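Local structure of dihydropteroate synthase (6Q62) at residues Pro85-Leu90 against Val112-Gly117; Ala207-Leu212 against Arg255-Leu260. The protein probably catalyses the condensation of 4-aminobenzoate with the diphosphate of 6-hydroxymethyl-7,8-dihydropterin to form 7,8-dihydropteroate, a step in folate biosynthesis. All blocks are in the same frame, centred on the assembly; numbering follows the deposited sequence.

Interaction 1: Pro85-Leu90 against Val112-Gly117; sequences PVIERL and VAAGAG
Glu88 and Ala114 bring the two backbones together, with their CA atoms 5.6 Å apart. Ile87 CA lies 6.3 Å from Gly115 CA. A turn within helix 76-93 thus faces the C-terminal end of helix 105-114. That helix closes in a Schellman motif. Gly115 takes a positive phi of 128°, and two backbone bonds return from this turn into the last helical residues. The chain then passes through Ala116 toward strand 118-121. The contact is therefore packing between consecutive helices in the outer layer of a TIM barrel.

Ile87 carries most of the side-chain contact. Its CG2 methyl stands anti to the backbone N and points at the helix end. There it meets backbone: Ile87 CG2 is 3.6 Å from Ala116 N and 3.7 Å from Ala114 O. The other branch ends alongside Ala116, where Ile87 CD1 is 4.4 Å from Ala116 CB. No hydrogen bond crosses between the segments. Ile87 also packs on Ile62 of barrel strand 59-63 and on Ala111 of helix 105-114.

Glu88 is exposed and joins in through its aliphatic part. Its CG, anti to the carbonyl carbon (chi1 -68°), makes the closest approach, and the chain runs extended from there to the carboxylate. The methyl of Ala114 is shared by both neighbours: Ala114 CB lies 4.0 Å from Ile87 CG2 and 4.0 Å from Glu88 CG.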
ATOM      1  N   PRO A  85      21.254   8.231  25.786  1.00 11.81           N
ATOM      2  CA  PRO A  85      20.584   9.537  25.960  1.00 11.92           C
ATOM      3  C   PRO A  85      19.256   9.593  25.185  1.00 13.20           C
ATOM      4  O   PRO A  85      18.303  10.224  25.638  1.00 13.70           O
ATOM      5  CB  PRO A  85      21.608  10.542  25.437  1.00 13.23           C
ATOM      6  CG  PRO A  85      22.892   9.814  25.371  1.00 17.82           C
ATOM      7  CD  PRO A  85      22.574   8.386  25.142  1.00 13.75           C
ATOM      8  N   VAL A  86      19.176   8.903  24.029  1.00  9.84           N
ATOM      9  CA  VAL A  86      17.939   8.863  23.229  1.00  8.86           C
ATOM     10  C   VAL A  86      16.830   8.113  23.971  1.00 12.05           C
ATOM     11  O   VAL A  86      15.707   8.611  24.057  1.00 13.26           O
ATOM     12  CB  VAL A  86      18.195   8.285  21.814  1.00 11.67           C
ATOM     13  CG1 VAL A  86      16.887   8.107  21.018  1.00 12.37           C
ATOM     14  CG2 VAL A  86      19.152   9.205  21.064  1.00 11.08           C
ATOM     15  N   ILE A  87      17.165   6.943  24.550  1.00  9.40           N
ATOM     16  CA  ILE A  87      16.186   6.182  25.338  1.00 10.12           C
ATOM     17  C   ILE A  87      15.728   7.023  26.554  1.00 12.82           C
ATOM     18  O   ILE A  87      14.532   7.093  26.820  1.00 12.45           O
ATOM     19  CB  ILE A  87      16.779   4.818  25.780  1.00 11.73           C
ATOM     20  CG1 ILE A  87      16.980   3.916  24.545  1.00 12.19           C
ATOM     21  CG2 ILE A  87      15.875   4.121  26.817  1.00 11.33           C
ATOM     22  CD1 ILE A  87      17.913   2.771  24.747  1.00 14.99           C
ATOM     23  N   GLU A  88      16.675   7.668  27.268  1.00 11.35           N
ATOM     24  CA  GLU A  88      16.321   8.459  28.470  1.00 12.60           C
ATOM     25  C   GLU A  88      15.333   9.579  28.116  1.00 18.54           C
ATOM     26  O   GLU A  88      14.334   9.785  28.807  1.00 20.54           O
ATOM     27  CB  GLU A  88      17.585   9.042  29.136  1.00 13.80           C
ATOM     28  CG  GLU A  88      18.465   7.967  29.761  1.00 18.10           C
ATOM     29  CD  GLU A  88      19.781   8.426  30.351  1.00 37.97           C
ATOM     30  OE1 GLU A  88      20.309   9.462  29.895  1.00 35.02           O
ATOM     31  OE2 GLU A  88      20.305   7.731  31.251  1.00 33.74           O
ATOM     32  N   ARG A  89      15.575  10.256  26.992  1.00 15.45           N
ATOM     33  CA  ARG A  89      14.694  11.345  26.554  1.00 14.79           C
ATOM     34  C   ARG A  89      13.355  10.834  26.035  1.00 18.64           C
ATOM     35  O   ARG A  89      12.313  11.379  26.406  1.00 18.42           O
ATOM     36  CB  ARG A  89      15.399  12.226  25.519  1.00 13.95           C
ATOM     37  CG  ARG A  89      16.418  13.174  26.149  1.00 19.85           C
ATOM     38  CD  ARG A  89      17.597  13.432  25.230  1.00 27.72           C
ATOM     39  NE  ARG A  89      18.538  14.427  25.778  1.00 29.90           N
ATOM     40  CZ  ARG A  89      19.539  14.159  26.617  1.00 44.15           C
ATOM     41  NH1 ARG A  89      19.758  12.918  27.026  1.00 28.84           N
ATOM     42  NH2 ARG A  89      20.323  15.132  27.055  1.00 41.80           N
ATOM     43  N   LEU A  90      13.363   9.772  25.203  1.00 12.87           N
ATOM     44  CA  LEU A  90      12.113   9.223  24.669  1.00 12.89           C
ATOM     45  C   LEU A  90      11.224   8.558  25.733  1.00 17.23           C
ATOM     46  O   LEU A  90      10.005   8.646  25.626  1.00 18.24           O
ATOM     47  CB  LEU A  90      12.362   8.267  23.477  1.00 12.02           C
ATOM     48  CG  LEU A  90      12.825   8.917  22.167  1.00 14.75           C
ATOM     49  CD1 LEU A  90      13.162   7.858  21.137  1.00 13.75           C
ATOM     50  CD2 LEU A  90      11.759   9.897  21.586  1.00 16.39           C
ATOM     51  N   VAL A 112      17.926  -1.184  29.079  1.00 10.38           N
ATOM     52  CA  VAL A 112      16.779  -1.502  29.935  1.00 11.83           C
ATOM     53  C   VAL A 112      16.817  -0.664  31.216  1.00 15.53           C
ATOM     54  O   VAL A 112      15.789  -0.125  31.611  1.00 15.99           O
ATOM     55  CB  VAL A 112      16.624  -3.013  30.188  1.00 14.46           C
ATOM     56  CG1 VAL A 112      15.532  -3.292  31.229  1.00 14.34           C
ATOM     57  CG2 VAL A 112      16.303  -3.738  28.882  1.00 14.23           C
ATOM     58  N   ALA A 113      18.012  -0.466  31.818  1.00 13.84           N
ATOM     59  CA  ALA A 113      18.112   0.384  33.012  1.00 14.16           C
ATOM     60  C   ALA A 113      17.719   1.813  32.697  1.00 17.62           C
ATOM     61  O   ALA A 113      17.124   2.472  33.544  1.00 17.60           O
ATOM     62  CB  ALA A 113      19.519   0.349  33.580  1.00 13.83           C
ATOM     63  N   ALA A 114      17.976   2.263  31.452  1.00 13.05           N
ATOM     64  CA  ALA A 114      17.652   3.604  30.971  1.00 13.09           C
ATOM     65  C   ALA A 114      16.163   3.771  30.582  1.00 16.83           C
ATOM     66  O   ALA A 114      15.718   4.901  30.382  1.00 15.00           O
ATOM     67  CB  ALA A 114      18.547   3.952  29.777  1.00 14.18           C
ATOM     68  N   GLY A 115      15.423   2.674  30.460  1.00 14.51           N
ATOM     69  CA  GLY A 115      14.004   2.736  30.129  1.00 15.13           C
ATOM     70  C   GLY A 115      13.502   1.906  28.970  1.00 17.94           C
ATOM     71  O   GLY A 115      12.292   1.911  28.715  1.00 18.48           O
ATOM     72  N   ALA A 116      14.402   1.200  28.236  1.00 11.93           N
ATOM     73  CA  ALA A 116      13.965   0.348  27.142  1.00 11.16           C
ATOM     74  C   ALA A 116      13.151  -0.809  27.720  1.00 13.81           C
ATOM     75  O   ALA A 116      13.450  -1.276  28.823  1.00 14.17           O
ATOM     76  CB  ALA A 116      15.158  -0.186  26.362  1.00 12.50           C
ATOM     77  N   GLY A 117      12.125  -1.233  26.982  1.00 10.66           N
ATOM     78  CA  GLY A 117      11.214  -2.296  27.385  1.00  9.79           C
ATOM     79  C   GLY A 117      11.226  -3.522  26.510  1.00 13.05           C
ATOM     80  O   GLY A 117      10.433  -4.436  26.725  1.00 13.91           O
TER

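Interaction 2: Ala207-Leu212 against Arg255-Leu260; sequences AHLPRL and RGALLL
Arg255 turns the edge of its guanidinium, not a face, toward Ala207. A water sits at this edge, in the guanidinium plane, and joins the two residues. It accepts from Arg255 NE at 2.7 Å and donates to Ala207 O, also at 2.7 Å. Ala207 O itself lies near the same plane. Arg255 NH1 makes a weak hydrogen bond back to Leu251 O in helix 242-254. The chain is extended from CG to NE, which carries the group from the helix end across to Ala207.

The ring of Pro210 lies alongside the base of Arg255. Pro210 CD is 4.0 Å from Arg255 CB, and Pro210 CG is 3.5 Å from Arg255 O. Leu209 packs on the same base through its CB, 4.1 Å from Arg255 CB. Leu209 CG is anti to the backbone N (chi1 -155°), and the branch reaches inward until Leu209 CD2 is 4.0 Å from Ala257 CB.

Gly256, with positive phi, forms the Schellman motif that ends helix 242-254 before the chain enters barrel strand 259-262. Val278 of the second subunit packs on Arg255, and Val281 of that subunit packs on Ala207, so the contact borders the dimer interface. Pro210 N has no hydrogen to offer Arg255 O. The two segments are thus held by van der Waals packing and one bridging water, with no direct hydrogen bond between them.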
ATOM      1  N   ALA A 207       6.215 -14.644   0.834  1.00 11.68           N
ATOM      2  CA  ALA A 207       5.112 -15.456   0.316  1.00 12.77           C
ATOM      3  C   ALA A 207       4.781 -16.606   1.285  1.00 18.02           C
ATOM      4  O   ALA A 207       3.607 -16.897   1.493  1.00 19.98           O
ATOM      5  CB  ALA A 207       5.476 -16.006  -1.058  1.00 13.26           C
ATOM      6  N   HIS A 208       5.809 -17.209   1.909  1.00 16.04           N
ATOM      7  CA  HIS A 208       5.657 -18.333   2.845  1.00 17.24           C
ATOM      8  C   HIS A 208       5.665 -17.930   4.317  1.00 19.23           C
ATOM      9  O   HIS A 208       5.801 -18.789   5.188  1.00 17.19           O
ATOM     10  CB  HIS A 208       6.709 -19.407   2.573  1.00 19.00           C
ATOM     11  CG  HIS A 208       6.562 -20.062   1.244  1.00 23.46           C
ATOM     12  ND1 HIS A 208       7.376 -19.732   0.200  1.00 26.25           N
ATOM     13  CD2 HIS A 208       5.694 -21.016   0.840  1.00 26.47           C
ATOM     14  CE1 HIS A 208       7.022 -20.519  -0.800  1.00 26.05           C
ATOM     15  NE2 HIS A 208       5.992 -21.283  -0.471  1.00 26.73           N
ATOM     16  N   LEU A 209       5.458 -16.631   4.605  1.00 15.87           N
ATOM     17  CA  LEU A 209       5.406 -16.132   5.979  1.00 15.28           C
ATOM     18  C   LEU A 209       4.396 -16.882   6.879  1.00 18.25           C
ATOM     19  O   LEU A 209       4.707 -17.084   8.058  1.00 16.83           O
ATOM     20  CB  LEU A 209       5.158 -14.619   6.001  1.00 15.73           C
ATOM     21  CG  LEU A 209       5.660 -13.871   7.244  1.00 21.09           C
ATOM     22  CD1 LEU A 209       7.189 -13.953   7.369  1.00 20.31           C
ATOM     23  CD2 LEU A 209       5.252 -12.417   7.192  1.00 23.41           C
ATOM     24  N   PRO A 210       3.208 -17.337   6.400  1.00 17.16           N
ATOM     25  CA  PRO A 210       2.301 -18.059   7.309  1.00 18.23           C
ATOM     26  C   PRO A 210       2.935 -19.283   7.970  1.00 21.84           C
ATOM     27  O   PRO A 210       2.576 -19.593   9.099  1.00 23.36           O
ATOM     28  CB  PRO A 210       1.137 -18.445   6.393  1.00 19.72           C
ATOM     29  CG  PRO A 210       1.137 -17.393   5.336  1.00 23.55           C
ATOM     30  CD  PRO A 210       2.587 -17.183   5.064  1.00 18.70           C
ATOM     31  N   ARG A 211       3.912 -19.942   7.301  1.00 18.76           N
ATOM     32  CA  ARG A 211       4.618 -21.116   7.822  1.00 19.46           C
ATOM     33  C   ARG A 211       5.422 -20.779   9.087  1.00 24.12           C
ATOM     34  O   ARG A 211       5.539 -21.622   9.990  1.00 24.90           O
ATOM     35  CB  ARG A 211       5.549 -21.713   6.748  1.00 20.92           C
ATOM     36  N   LEU A 212       5.976 -19.540   9.154  1.00 17.77           N
ATOM     37  CA  LEU A 212       6.731 -19.086  10.320  1.00 18.06           C
ATOM     38  C   LEU A 212       5.800 -18.702  11.448  1.00 20.77           C
ATOM     39  O   LEU A 212       6.207 -18.741  12.610  1.00 22.63           O
ATOM     40  CB  LEU A 212       7.611 -17.861   9.973  1.00 18.94           C
ATOM     41  CG  LEU A 212       8.904 -18.120   9.208  1.00 25.14           C
ATOM     42  CD1 LEU A 212       9.606 -16.830   8.929  1.00 25.56           C
ATOM     43  CD2 LEU A 212       9.821 -19.059   9.963  1.00 27.54           C
ATOM     44  N   ARG A 255      -0.263 -11.881   5.771  1.00 12.79           N
ATOM     45  CA  ARG A 255       0.324 -13.203   5.866  1.00 12.42           C
ATOM     46  C   ARG A 255       0.728 -13.602   7.297  1.00 16.37           C
ATOM     47  O   ARG A 255       1.392 -14.616   7.462  1.00 15.49           O
ATOM     48  CB  ARG A 255       1.470 -13.367   4.867  1.00 13.33           C
ATOM     49  CG  ARG A 255       0.922 -13.621   3.464  1.00 12.80           C
ATOM     50  CD  ARG A 255       1.824 -13.183   2.336  1.00 23.53           C
ATOM     51  NE  ARG A 255       1.180 -13.379   1.034  1.00 26.07           N
ATOM     52  CZ  ARG A 255       0.265 -12.585   0.480  1.00 44.99           C
ATOM     53  NH1 ARG A 255      -0.189 -11.514   1.132  1.00 29.20           N
ATOM     54  NH2 ARG A 255      -0.235 -12.878  -0.712  1.00 33.61           N
ATOM     55  N   GLY A 256       0.235 -12.868   8.294  1.00 11.28           N
ATOM     56  CA  GLY A 256       0.376 -13.219   9.698  1.00 12.14           C
ATOM     57  C   GLY A 256       1.322 -12.403  10.556  1.00 14.06           C
ATOM     58  O   GLY A 256       1.321 -12.585  11.781  1.00 13.26           O
ATOM     59  N   ALA A 257       2.120 -11.485   9.965  1.00 10.62           N
ATOM     60  CA  ALA A 257       3.045 -10.692  10.786  1.00  9.97           C
ATOM     61  C   ALA A 257       2.255  -9.796  11.749  1.00 13.23           C
ATOM     62  O   ALA A 257       1.244  -9.207  11.336  1.00 13.61           O
ATOM     63  CB  ALA A 257       3.964  -9.851   9.905  1.00 11.24           C
ATOM     64  N   LEU A 258       2.640  -9.785  13.053  1.00 10.63           N
ATOM     65  CA  LEU A 258       1.964  -8.913  14.048  1.00 10.20           C
ATOM     66  C   LEU A 258       2.740  -7.638  14.352  1.00 12.27           C
ATOM     67  O   LEU A 258       2.229  -6.727  15.016  1.00 10.81           O
ATOM     68  CB  LEU A 258       1.591  -9.654  15.344  1.00 10.34           C
ATOM     69  CG  LEU A 258       0.453 -10.652  15.145  1.00 14.95           C
ATOM     70  CD1 LEU A 258       0.442 -11.710  16.271  1.00 15.97           C
ATOM     71  CD2 LEU A 258      -0.877  -9.915  14.951  1.00 14.69           C
ATOM     72  N   LEU A 259       3.985  -7.570  13.893  1.00  9.51           N
ATOM     73  CA  LEU A 259       4.790  -6.349  14.101  1.00  8.25           C
ATOM     74  C   LEU A 259       5.475  -5.998  12.794  1.00 10.72           C
ATOM     75  O   LEU A 259       5.977  -6.897  12.097  1.00  8.63           O
ATOM     76  CB  LEU A 259       5.860  -6.570  15.217  1.00 10.09           C
ATOM     77  CG  LEU A 259       5.679  -5.828  16.547  1.00 19.07           C
ATOM     78  CD1 LEU A 259       6.975  -5.841  17.331  1.00 20.05           C
ATOM     79  CD2 LEU A 259       5.353  -4.356  16.344  1.00 23.27           C
ATOM     80  N   LEU A 260       5.512  -4.710  12.471  1.00  7.01           N
ATOM     81  CA  LEU A 260       6.078  -4.221  11.190  1.00  7.61           C
ATOM     82  C   LEU A 260       7.085  -3.144  11.491  1.00  9.51           C
ATOM     83  O   LEU A 260       6.758  -2.161  12.173  1.00  8.48           O
ATOM     84  CB  LEU A 260       4.976  -3.670  10.246  1.00  8.56           C
ATOM     85  CG  LEU A 260       3.873  -4.703   9.922  1.00 12.08           C
ATOM     86  CD1 LEU A 260       2.661  -4.030   9.372  1.00 14.66           C
ATOM     87  CD2 LEU A 260       4.416  -5.833   8.988  1.00 11.47           C
TER
HETATM   88  O   HOH W   1       1.680 -15.806  -0.118  1.00 31.11           O

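How the interactions relate
Interactions 1 and 2 lie on opposite sides of the chain's centre, with their own centres about 29 Å apart, and do not touch. They share no helix or strand, but both place a glycine-ended helix of the barrel against a neighbouring helical element. Each is partly buried, with two buried residues and one exposed residue in contact. Interaction 1 is aliphatic packing against a helix end, with no hydrogen bond between the segments, and no other chain of the assembly reaches it. Interaction 2 adds a water-mediated polar bridge at an arginine, and the second subunit packs against it. Both belong to the packing around the barrel; in the second, Leu209 has its side chain about 10 Å from bound 6-chloroguanine.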